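Local atomic coordinates of 3-oxoacyl-[acyl-carrier-protein] synthase 2 (Rickettsia rickettsii, PDB entry 4JGA), a protein that probably catalyses the condensation of a growing acyl chain with malonyl-acyl carrier protein, the elongation step of bacterial fatty acid synthesis. Residues Phe74-Phe79 with His96-Ala100; Gly257-Val261 with Ser370-Ile374; Val276-Ile281 with Val430-Ile434. One frame throughout, in Å; residues are numbered along the deposited sequence.

How the contacts relate
Contact 2 lies about 4 Å from the centre of the chain and is wholly buried, whereas contacts 1 and 3 are partly buried, each about 17 Å out. Contact 1 fastens a loop to a helix mainly with rings and methyls; contact 3 adds aliphatic packing and a lysine beside a glutamate to its ladder of backbone hydrogen bonds; contact 2 combines aliphatic packing with a single serine-to-carbonyl bond, and its helix 368-382 also carries E372, a potassium ligand. Contacts 1 and 2 meet where Y97 and G98 pack on A258 of strand 257-265. Contacts 2 and 3 reach the same sheet, and F373 touches both I431 and V280. Contacts 1 and 3 do not touch.

Contact 1. Residues Phe74-Phe79 with His96-Ala100; sequences FKLENF and HYGVA
The ring of F74 receives the edge of Y97 on one face in a T-shaped pair, with centroids 5.2 Å apart and planes at 78°. Y97 CD1 comes in over the rim of that face rather than its centre, 3.7 Å from F74 CZ. With CG of F74 anti to its own nitrogen (chi1 -180°), the phenyl reaches out from the loop to the helix, where its edge meets the methyl of A100. F79 uses the same methyl differently. Its ring lies flat over the alanine, and A100 CB sits 3.5 Å from the ring centroid and only 12° off the normal, a CH-pi contact over the middle of the face. The opposite face of the F79 ring is roofed by L76 O from its own short 3-10 turn, so the phenyl is held between the helix and the loop backbone. At its edge, F79 CE2 touches V99 CG1 at 3.8 Å. L76 reaches the helix through one branch: CD2 rests over a face of the H96 imidazole, 4.0 Å from the centroid and displaced toward the rim. The 74-79 loop thus packs against helix 93-109, with helix 85-89 packing beside both through L88, which touches F79 and H96. On the inner side, Y97 continues the contact onto A258 of strand 257-265.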
ATOM      1  N   PHE A  74      11.090  18.510  16.899  1.00 26.81           N
ATOM      2  CA  PHE A  74      11.344  17.186  16.401  1.00 24.88           C
ATOM      3  C   PHE A  74      12.764  17.054  15.864  1.00 24.62           C
ATOM      4  O   PHE A  74      13.179  17.871  15.070  1.00 24.84           O
ATOM      5  CB  PHE A  74      10.350  16.888  15.294  1.00 23.66           C
ATOM      6  CG  PHE A  74      10.512  15.530  14.692  1.00 21.87           C
ATOM      7  CD1 PHE A  74      10.018  14.416  15.344  1.00 21.21           C
ATOM      8  CD2 PHE A  74      11.161  15.366  13.469  1.00 21.08           C
ATOM      9  CE1 PHE A  74      10.148  13.166  14.793  1.00 19.81           C
ATOM     10  CE2 PHE A  74      11.314  14.117  12.923  1.00 19.72           C
ATOM     11  CZ  PHE A  74      10.797  13.016  13.577  1.00 19.19           C
ATOM     12  N   LYS A  75      13.493  16.024  16.283  1.00 24.32           N
ATOM     13  CA  LYS A  75      14.868  15.810  15.827  1.00 24.44           C
ATOM     14  C   LYS A  75      15.146  14.335  15.701  1.00 23.23           C
ATOM     15  O   LYS A  75      14.798  13.570  16.595  1.00 22.78           O
ATOM     16  CB  LYS A  75      15.897  16.350  16.824  1.00 26.40           C
ATOM     17  CG  LYS A  75      15.796  17.808  17.224  1.00 28.54           C
ATOM     18  CD  LYS A  75      16.725  18.052  18.416  1.00 30.64           C
ATOM     19  CE  LYS A  75      17.162  19.488  18.578  1.00 33.05           C
ATOM     20  NZ  LYS A  75      16.095  20.362  19.154  1.00 34.46           N
ATOM     21  N   LEU A  76      15.857  13.963  14.634  1.00 22.62           N
ATOM     22  CA  LEU A  76      16.210  12.584  14.382  1.00 22.05           C
ATOM     23  C   LEU A  76      17.001  11.999  15.532  1.00 22.89           C
ATOM     24  O   LEU A  76      16.831  10.836  15.893  1.00 22.28           O
ATOM     25  CB  LEU A  76      17.002  12.462  13.077  1.00 21.96           C
ATOM     26  CG  LEU A  76      16.290  12.935  11.798  1.00 21.34           C
ATOM     27  CD1 LEU A  76      17.114  12.555  10.563  1.00 21.21           C
ATOM     28  CD2 LEU A  76      14.901  12.345  11.689  1.00 20.31           C
ATOM     29  N   GLU A  77      17.841  12.846  16.104  1.00 24.43           N
ATOM     30  CA  GLU A  77      18.765  12.526  17.179  1.00 26.02           C
ATOM     31  C   GLU A  77      18.036  11.995  18.414  1.00 25.85           C
ATOM     32  O   GLU A  77      18.570  11.182  19.149  1.00 26.25           O
ATOM     33  CB  GLU A  77      19.553  13.821  17.559  1.00 28.11           C
ATOM     34  CG  GLU A  77      20.600  14.345  16.563  1.00 29.06           C
ATOM     35  CD  GLU A  77      20.080  14.940  15.208  1.00 28.47           C
ATOM     36  OE1 GLU A  77      18.884  15.243  15.009  1.00 27.64           O
ATOM     37  OE2 GLU A  77      20.924  15.122  14.282  1.00 29.62           O
ATOM     38  N   ASN A  78      16.808  12.449  18.617  1.00 25.17           N
ATOM     39  CA  ASN A  78      15.999  11.991  19.748  1.00 25.33           C
ATOM     40  C   ASN A  78      15.671  10.514  19.745  1.00 24.09           C
ATOM     41  O   ASN A  78      15.308   9.987  20.775  1.00 24.18           O
ATOM     42  CB  ASN A  78      14.684  12.785  19.833  1.00 25.21           C
ATOM     43  CG  ASN A  78      14.917  14.232  20.208  1.00 26.91           C
ATOM     44  OD1 ASN A  78      15.915  14.561  20.838  1.00 28.17           O
ATOM     45  ND2 ASN A  78      13.977  15.110  19.838  1.00 27.18           N
ATOM     46  N   PHE A  79      15.758   9.862  18.586  1.00 22.88           N
ATOM     47  CA  PHE A  79      15.376   8.453  18.498  1.00 22.04           C
ATOM     48  C   PHE A  79      16.264   7.616  17.585  1.00 21.68           C
ATOM     49  O   PHE A  79      15.944   6.445  17.312  1.00 20.76           O
ATOM     50  CB  PHE A  79      13.910   8.347  18.047  1.00 20.93           C
ATOM     51  CG  PHE A  79      13.670   8.873  16.653  1.00 20.17           C
ATOM     52  CD1 PHE A  79      13.416  10.215  16.439  1.00 20.58           C
ATOM     53  CD2 PHE A  79      13.753   8.039  15.564  1.00 19.38           C
ATOM     54  CE1 PHE A  79      13.221  10.709  15.162  1.00 19.98           C
ATOM     55  CE2 PHE A  79      13.557   8.531  14.275  1.00 18.90           C
ATOM     56  CZ  PHE A  79      13.308   9.862  14.080  1.00 19.06           C
ATOM     57  N   HIS A  96      10.709   9.809   8.504  1.00 13.20           N
ATOM     58  CA  HIS A  96      11.247  10.280   9.762  1.00 13.61           C
ATOM     59  C   HIS A  96      10.171  10.129  10.853  1.00 13.46           C
ATOM     60  O   HIS A  96      10.450   9.620  11.921  1.00 13.44           O
ATOM     61  CB  HIS A  96      11.643  11.739   9.732  1.00 14.49           C
ATOM     62  CG  HIS A  96      12.699  12.095   8.730  1.00 14.81           C
ATOM     63  ND1 HIS A  96      13.053  13.406   8.489  1.00 15.64           N
ATOM     64  CD2 HIS A  96      13.412  11.348   7.865  1.00 14.62           C
ATOM     65  CE1 HIS A  96      13.983  13.443   7.550  1.00 15.82           C
ATOM     66  NE2 HIS A  96      14.211  12.209   7.150  1.00 15.28           N
ATOM     67  N   TYR A  97       8.967  10.599  10.576  1.00 13.44           N
ATOM     68  CA  TYR A  97       7.901  10.545  11.550  1.00 13.61           C
ATOM     69  C   TYR A  97       7.534   9.089  11.880  1.00 12.95           C
ATOM     70  O   TYR A  97       7.340   8.741  13.040  1.00 13.08           O
ATOM     71  CB  TYR A  97       6.660  11.280  11.060  1.00 14.00           C
ATOM     72  CG  TYR A  97       6.840  12.748  10.752  1.00 14.94           C
ATOM     73  CD1 TYR A  97       7.850  13.521  11.358  1.00 15.58           C
ATOM     74  CD2 TYR A  97       5.991  13.385   9.853  1.00 15.41           C
ATOM     75  CE1 TYR A  97       7.982  14.880  11.078  1.00 16.63           C
ATOM     76  CE2 TYR A  97       6.114  14.736   9.581  1.00 16.50           C
ATOM     77  CZ  TYR A  97       7.114  15.475  10.168  1.00 17.04           C
ATOM     78  OH  TYR A  97       7.195  16.806   9.870  1.00 18.26           O
ATOM     79  N   GLY A  98       7.453   8.260  10.849  1.00 12.41           N
ATOM     80  CA  GLY A  98       7.110   6.833  10.973  1.00 11.92           C
ATOM     81  C   GLY A  98       8.141   6.090  11.818  1.00 11.97           C
ATOM     82  O   GLY A  98       7.785   5.334  12.705  1.00 11.97           O
ATOM     83  N   VAL A  99       9.405   6.307  11.545  1.00 12.25           N
ATOM     84  CA  VAL A  99      10.465   5.633  12.280  1.00 12.54           C
ATOM     85  C   VAL A  99      10.457   6.091  13.739  1.00 13.04           C
ATOM     86  O   VAL A  99      10.632   5.281  14.632  1.00 13.18           O
ATOM     87  CB  VAL A  99      11.833   5.857  11.629  1.00 12.97           C
ATOM     88  CG1 VAL A  99      12.952   5.276  12.489  1.00 13.61           C
ATOM     89  CG2 VAL A  99      11.886   5.187  10.255  1.00 12.70           C
ATOM     90  N   ALA A 100      10.206   7.368  13.960  1.00 13.43           N
ATOM     91  CA  ALA A 100      10.125   7.883  15.311  1.00 14.24           C
ATOM     92  C   ALA A 100       8.958   7.233  16.099  1.00 14.07           C
ATOM     93  O   ALA A 100       9.141   6.772  17.228  1.00 14.48           O
ATOM     94  CB  ALA A 100      10.005   9.403  15.287  1.00 14.93           C
TER

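Contact 2. Residues Gly257-Val261 with Ser370-Ile374; sequences GAGVV and SVEFI. With K (potassium ion), chain C.
The S370 hydroxyl, turned between its own nitrogen and carbonyl carbon (chi1 55°), faces the strand and donates to G259 O, with S370 OG and G259 O 2.8 Å apart. The donor comes in from the side of the carbonyl and is tilted out of its plane; A367 O is a second hydrogen-bond partner of the same hydroxyl. I374 has CG1 anti to its carbonyl carbon (chi1 -69°) and runs on nearly extended, which carries CD1 to the strand backbone, 3.5 Å from V260 O and 3.8 Å from G259 CA. V261 meets this chain with one branch as the two side chains slide past each other in opposite directions. V261 CG1 lies 3.4 Å from I374 CG1, tighter than usual van der Waals contact, and also touches the F373 ring at its edge, 3.9 Å from F373 CD1. At the other end, V371 CG2 packs against A258 O at 3.6 Å. G259, having no side chain, lets the helix backbone come close, with G259 CA 4.3 Å from V371 CA. E372 takes no part in the strand contact and binds the potassium ion through OE1 at 2.6 Å. N324, A325, S417 and N418 contribute to the same site, while K358 forms a salt bridge with OE2 and probably helps hold the carboxylate in position. Helix 368-382 crosses strand 257-265 at 56°, measured on these short segments. L25 of strand 18-26 touches V371 and I374, and I192 of helix 187-200 reaches S370, F373 and V261. A258 and V260 point away from helix 368-382 and meet helix 93-109, so this part of the sheet lies between the inner helices 368-382 and 187-200 and the outer helix 93-109.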
ATOM      1  N   GLY A 257       2.201  13.701  10.768  1.00 10.51           N
ATOM      2  CA  GLY A 257       2.734  12.943  11.906  1.00 10.48           C
ATOM      3  C   GLY A 257       2.635  11.457  11.665  1.00 10.01           C
ATOM      4  O   GLY A 257       2.556  11.005  10.521  1.00  9.70           O
ATOM      5  N   ALA A 258       2.665  10.699  12.747  1.00  9.94           N
ATOM      6  CA  ALA A 258       2.580   9.267  12.671  1.00  9.58           C
ATOM      7  C   ALA A 258       2.020   8.656  13.948  1.00  9.81           C
ATOM      8  O   ALA A 258       2.123   9.221  15.067  1.00 10.16           O
ATOM      9  CB  ALA A 258       3.953   8.673  12.342  1.00  9.64           C
ATOM     10  N   GLY A 259       1.453   7.484  13.772  1.00  9.52           N
ATOM     11  CA  GLY A 259       0.940   6.663  14.848  1.00  9.61           C
ATOM     12  C   GLY A 259       1.243   5.208  14.529  1.00  9.34           C
ATOM     13  O   GLY A 259       0.867   4.714  13.490  1.00  9.02           O
ATOM     14  N   VAL A 260       1.975   4.556  15.420  1.00  9.69           N
ATOM     15  CA  VAL A 260       2.386   3.179  15.245  1.00  9.46           C
ATOM     16  C   VAL A 260       2.097   2.411  16.503  1.00  9.70           C
ATOM     17  O   VAL A 260       2.283   2.926  17.609  1.00 10.37           O
ATOM     18  CB  VAL A 260       3.874   3.084  14.882  1.00  9.63           C
ATOM     19  CG1 VAL A 260       4.286   1.629  14.772  1.00  9.90           C
ATOM     20  CG2 VAL A 260       4.120   3.784  13.552  1.00  9.42           C
ATOM     21  N   VAL A 261       1.666   1.160  16.336  1.00  9.58           N
ATOM     22  CA  VAL A 261       1.443   0.233  17.461  1.00  9.67           C
ATOM     23  C   VAL A 261       2.182  -1.083  17.260  1.00  9.77           C
ATOM     24  O   VAL A 261       2.556  -1.439  16.140  1.00  9.48           O
ATOM     25  CB  VAL A 261      -0.071  -0.034  17.700  1.00  9.53           C
ATOM     26  CG1 VAL A 261      -0.819   1.268  17.993  1.00  9.39           C
ATOM     27  CG2 VAL A 261      -0.725  -0.733  16.509  1.00  9.08           C
ATOM     28  N   SER A 370      -4.333   5.504  12.520  1.00  7.60           N
ATOM     29  CA  SER A 370      -3.505   4.830  13.493  1.00  7.65           C
ATOM     30  C   SER A 370      -3.275   5.693  14.728  1.00  8.09           C
ATOM     31  O   SER A 370      -3.309   5.203  15.864  1.00  8.34           O
ATOM     32  CB  SER A 370      -2.179   4.417  12.857  1.00  7.56           C
ATOM     33  OG  SER A 370      -1.507   5.513  12.276  1.00  7.51           O
ATOM     34  N   VAL A 371      -3.074   6.987  14.511  1.00  8.24           N
ATOM     35  CA  VAL A 371      -3.082   7.946  15.596  1.00  8.65           C
ATOM     36  C   VAL A 371      -4.385   7.831  16.415  1.00  8.95           C
ATOM     37  O   VAL A 371      -4.387   7.810  17.654  1.00  9.36           O
ATOM     38  CB  VAL A 371      -2.857   9.379  15.039  1.00  8.83           C
ATOM     39  CG1 VAL A 371      -3.108  10.427  16.094  1.00  9.41           C
ATOM     40  CG2 VAL A 371      -1.416   9.537  14.546  1.00  8.77           C
ATOM     41  N   GLU A 372      -5.512   7.772  15.719  1.00  8.80           N
ATOM     42  CA  GLU A 372      -6.792   7.741  16.394  1.00  9.19           C
ATOM     43  C   GLU A 372      -7.068   6.389  17.091  1.00  9.23           C
ATOM     44  O   GLU A 372      -7.751   6.340  18.127  1.00  9.78           O
ATOM     45  CB  GLU A 372      -7.883   8.088  15.396  1.00  9.13           C
ATOM     46  CG  GLU A 372      -7.891   9.580  15.092  1.00  9.44           C
ATOM     47  CD  GLU A 372      -8.481   9.944  13.732  1.00  9.41           C
ATOM     48  OE1 GLU A 372      -9.256   9.114  13.176  1.00  9.25           O
ATOM     49  OE2 GLU A 372      -8.182  11.077  13.241  1.00  9.54           O
ATOM     50  N   PHE A 373      -6.541   5.317  16.521  1.00  8.79           N
ATOM     51  CA  PHE A 373      -6.539   4.006  17.161  1.00  8.94           C
ATOM     52  C   PHE A 373      -5.809   4.053  18.511  1.00  9.50           C
ATOM     53  O   PHE A 373      -6.257   3.488  19.498  1.00  9.91           O
ATOM     54  CB  PHE A 373      -5.891   2.978  16.236  1.00  8.37           C
ATOM     55  CG  PHE A 373      -5.803   1.585  16.816  1.00  8.37           C
ATOM     56  CD1 PHE A 373      -4.707   1.201  17.551  1.00  8.48           C
ATOM     57  CD2 PHE A 373      -6.833   0.668  16.621  1.00  8.34           C
ATOM     58  CE1 PHE A 373      -4.598  -0.074  18.089  1.00  8.72           C
ATOM     59  CE2 PHE A 373      -6.739  -0.610  17.149  1.00  8.58           C
ATOM     60  CZ  PHE A 373      -5.616  -0.991  17.887  1.00  8.72           C
ATOM     61  N   ILE A 374      -4.662   4.729  18.530  1.00  9.66           N
ATOM     62  CA  ILE A 374      -3.923   4.951  19.766  1.00  9.99           C
ATOM     63  C   ILE A 374      -4.724   5.769  20.789  1.00 10.44           C
ATOM     64  O   ILE A 374      -4.826   5.376  21.977  1.00 11.09           O
ATOM     65  CB  ILE A 374      -2.562   5.569  19.450  1.00 10.02           C
ATOM     66  CG1 ILE A 374      -1.693   4.519  18.734  1.00  9.85           C
ATOM     67  CG2 ILE A 374      -1.878   6.054  20.719  1.00 10.62           C
ATOM     68  CD1 ILE A 374      -0.437   5.035  18.049  1.00  9.83           C
TER
HETATM   69  K     K C 501     -11.232   7.627  14.095  1.00  9.08           K

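Contact 3. Residues Val276-Ile281 with Val430-Ile434; sequences VYGEVI and VIKSI
Strands 278-281 and 430-432 run antiparallel, with E279 and K432 a hydrogen-bonded pair and V280 and I431 a non-hydrogen-bonded pair. E279 N to K432 O and K432 N to E279 O are both 2.8 Å, and I281 N to V430 O extends the ladder. I431 CA also makes a CH...O contact with E279 O at 3.2 Å. On one face, the extended chains of E279 and K432 lie side by side and point the same way. E279 OE1 rests 3.3 Å from K432 CE, but K432 NZ is farther off, short of a salt bridge; the carboxylate instead pairs with R17. I281 has CG1 between its backbone nitrogen and carbonyl carbon (chi1 54°), which swings CG1 to V430 CG1 at 3.7 Å and brings CD1 against K432 CB, the side chains of I281 and K432 crossing at about a right angle. I434 works at the other end of the ladder. Its CD1 touches E279 CB, while CG1 meets V276 CG1 at 3.8 Å, the side chains again nearly perpendicular. Beyond the last direct bond a water bridges the two chains, donating to Y277 O and accepting from I434 N. V280 and I431 share the other face, where F373 of helix 368-382, in the buried helix layer, packs on both. The neighbouring strands 18-26 and 414-421 flank this pair in the large mixed sheet. Two sheet layers sandwiching a buried helix layer, with helices outside, are the five-layered architecture of the thiolase fold, to which the beta-ketoacyl synthases belong; here strand 278-287, joined to 18-26 on its other edge, links the amino-terminal strand to the last strand of the chain.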
ATOM      1  N   VAL A 276      -0.266  -4.835  28.378  1.00 16.96           N
ATOM      2  CA  VAL A 276      -1.357  -5.041  27.439  1.00 16.35           C
ATOM      3  C   VAL A 276      -2.351  -3.888  27.568  1.00 16.08           C
ATOM      4  O   VAL A 276      -2.919  -3.685  28.627  1.00 16.56           O
ATOM      5  CB  VAL A 276      -2.059  -6.371  27.702  1.00 16.87           C
ATOM      6  CG1 VAL A 276      -3.270  -6.516  26.802  1.00 16.37           C
ATOM      7  CG2 VAL A 276      -1.095  -7.537  27.495  1.00 17.19           C
ATOM      8  N   TYR A 277      -2.511  -3.117  26.499  1.00 15.23           N
ATOM      9  CA  TYR A 277      -3.395  -1.945  26.491  1.00 15.18           C
ATOM     10  C   TYR A 277      -4.849  -2.292  26.189  1.00 14.98           C
ATOM     11  O   TYR A 277      -5.747  -1.554  26.600  1.00 15.57           O
ATOM     12  CB  TYR A 277      -2.942  -0.955  25.436  1.00 14.66           C
ATOM     13  CG  TYR A 277      -1.644  -0.257  25.735  1.00 15.03           C
ATOM     14  CD1 TYR A 277      -1.626   0.915  26.492  1.00 15.32           C
ATOM     15  CD2 TYR A 277      -0.442  -0.724  25.221  1.00 15.01           C
ATOM     16  CE1 TYR A 277      -0.439   1.573  26.764  1.00 15.54           C
ATOM     17  CE2 TYR A 277       0.748  -0.073  25.512  1.00 15.27           C
ATOM     18  CZ  TYR A 277       0.729   1.081  26.282  1.00 15.32           C
ATOM     19  OH  TYR A 277       1.880   1.744  26.542  1.00 15.47           O
ATOM     20  N   GLY A 278      -5.080  -3.401  25.485  1.00 14.41           N
ATOM     21  CA  GLY A 278      -6.377  -3.719  24.969  1.00 14.09           C
ATOM     22  C   GLY A 278      -6.323  -4.838  23.964  1.00 13.70           C
ATOM     23  O   GLY A 278      -5.247  -5.241  23.513  1.00 13.86           O
ATOM     24  N   GLU A 279      -7.489  -5.335  23.580  1.00 13.60           N
ATOM     25  CA  GLU A 279      -7.573  -6.393  22.590  1.00 13.24           C
ATOM     26  C   GLU A 279      -8.293  -5.857  21.331  1.00 12.53           C
ATOM     27  O   GLU A 279      -9.332  -5.198  21.420  1.00 12.32           O
ATOM     28  CB  GLU A 279      -8.284  -7.610  23.166  1.00 13.97           C
ATOM     29  CG  GLU A 279      -8.314  -8.812  22.212  1.00 13.87           C
ATOM     30  CD  GLU A 279      -9.106  -9.987  22.751  1.00 14.67           C
ATOM     31  OE1 GLU A 279      -9.544  -9.914  23.929  1.00 15.15           O
ATOM     32  OE2 GLU A 279      -9.238 -10.989  22.002  1.00 14.66           O
ATOM     33  N   VAL A 280      -7.710  -6.124  20.173  1.00 12.00           N
ATOM     34  CA  VAL A 280      -8.327  -5.751  18.906  1.00 11.70           C
ATOM     35  C   VAL A 280      -9.249  -6.895  18.539  1.00 11.85           C
ATOM     36  O   VAL A 280      -8.799  -8.000  18.308  1.00 12.18           O
ATOM     37  CB  VAL A 280      -7.287  -5.553  17.784  1.00 11.33           C
ATOM     38  CG1 VAL A 280      -7.936  -4.962  16.546  1.00 10.92           C
ATOM     39  CG2 VAL A 280      -6.180  -4.639  18.256  1.00 11.32           C
ATOM     40  N   ILE A 281     -10.545  -6.635  18.540  1.00 11.91           N
ATOM     41  CA  ILE A 281     -11.518  -7.695  18.392  1.00 12.28           C
ATOM     42  C   ILE A 281     -12.362  -7.595  17.131  1.00 11.63           C
ATOM     43  O   ILE A 281     -13.010  -8.560  16.766  1.00 12.13           O
ATOM     44  CB  ILE A 281     -12.470  -7.807  19.623  1.00 13.11           C
ATOM     45  CG1 ILE A 281     -13.163  -6.484  19.960  1.00 13.13           C
ATOM     46  CG2 ILE A 281     -11.735  -8.342  20.828  1.00 13.75           C
ATOM     47  CD1 ILE A 281     -14.322  -6.683  20.929  1.00 14.00           C
ATOM     48  N   VAL A 430     -12.590  -2.135  16.233  1.00 11.60           N
ATOM     49  CA  VAL A 430     -13.124  -2.248  17.581  1.00 12.45           C
ATOM     50  C   VAL A 430     -12.046  -2.804  18.528  1.00 13.31           C
ATOM     51  O   VAL A 430     -11.418  -3.844  18.270  1.00 13.61           O
ATOM     52  CB  VAL A 430     -14.372  -3.149  17.659  1.00 13.40           C
ATOM     53  CG1 VAL A 430     -14.830  -3.329  19.112  1.00 14.34           C
ATOM     54  CG2 VAL A 430     -15.485  -2.576  16.819  1.00 13.32           C
ATOM     55  N   ILE A 431     -11.896  -2.121  19.658  1.00 13.84           N
ATOM     56  CA  ILE A 431     -10.947  -2.483  20.677  1.00 15.28           C
ATOM     57  C   ILE A 431     -11.707  -2.673  21.967  1.00 16.04           C
ATOM     58  O   ILE A 431     -12.652  -1.939  22.254  1.00 15.31           O
ATOM     59  CB  ILE A 431      -9.971  -1.335  20.941  1.00 15.83           C
ATOM     60  CG1 ILE A 431      -9.170  -1.037  19.695  1.00 16.17           C
ATOM     61  CG2 ILE A 431      -8.995  -1.713  22.047  1.00 17.26           C
ATOM     62  CD1 ILE A 431      -8.388   0.281  19.870  1.00 16.99           C
ATOM     63  N   LYS A 432     -11.265  -3.620  22.774  1.00 17.25           N
ATOM     64  CA  LYS A 432     -11.851  -3.770  24.072  1.00 18.59           C
ATOM     65  C   LYS A 432     -10.794  -3.809  25.157  1.00 19.26           C
ATOM     66  O   LYS A 432      -9.683  -4.222  24.947  1.00 19.14           O
ATOM     67  CB  LYS A 432     -12.796  -4.981  24.105  1.00 20.22           C
ATOM     68  CG  LYS A 432     -12.151  -6.258  24.529  1.00 22.15           C
ATOM     69  CD  LYS A 432     -13.145  -7.363  24.733  1.00 24.28           C
ATOM     70  CE  LYS A 432     -12.390  -8.636  25.051  1.00 26.61           C
ATOM     71  NZ  LYS A 432     -13.238  -9.722  25.604  1.00 29.20           N
ATOM     72  N   SER A 433     -11.177  -3.376  26.335  1.00 20.28           N
ATOM     73  CA  SER A 433     -10.359  -3.542  27.506  1.00 21.97           C
ATOM     74  C   SER A 433     -10.111  -5.021  27.749  1.00 24.68           C
ATOM     75  O   SER A 433     -11.018  -5.851  27.612  1.00 25.00           O
ATOM     76  CB  SER A 433     -11.059  -2.950  28.726  1.00 22.16           C
ATOM     77  OG  SER A 433     -10.556  -3.546  29.874  1.00 23.76           O
ATOM     78  N   ILE A 434      -8.881  -5.342  28.110  1.00 27.38           N
ATOM     79  CA  ILE A 434      -8.480  -6.718  28.337  1.00 31.53           C
ATOM     80  C   ILE A 434      -9.081  -7.280  29.632  1.00 36.26           C
ATOM     81  O   ILE A 434      -9.193  -8.498  29.785  1.00 38.91           O
ATOM     82  CB  ILE A 434      -6.945  -6.830  28.304  1.00 32.16           C
ATOM     83  CG1 ILE A 434      -6.510  -8.242  27.897  1.00 34.29           C
ATOM     84  CG2 ILE A 434      -6.338  -6.377  29.626  1.00 33.42           C
ATOM     85  CD1 ILE A 434      -6.980  -8.708  26.520  1.00 33.45           C
TER
HETATM   86  O   HOH W   1      -7.193  -2.996  28.697  1.00 20.76           O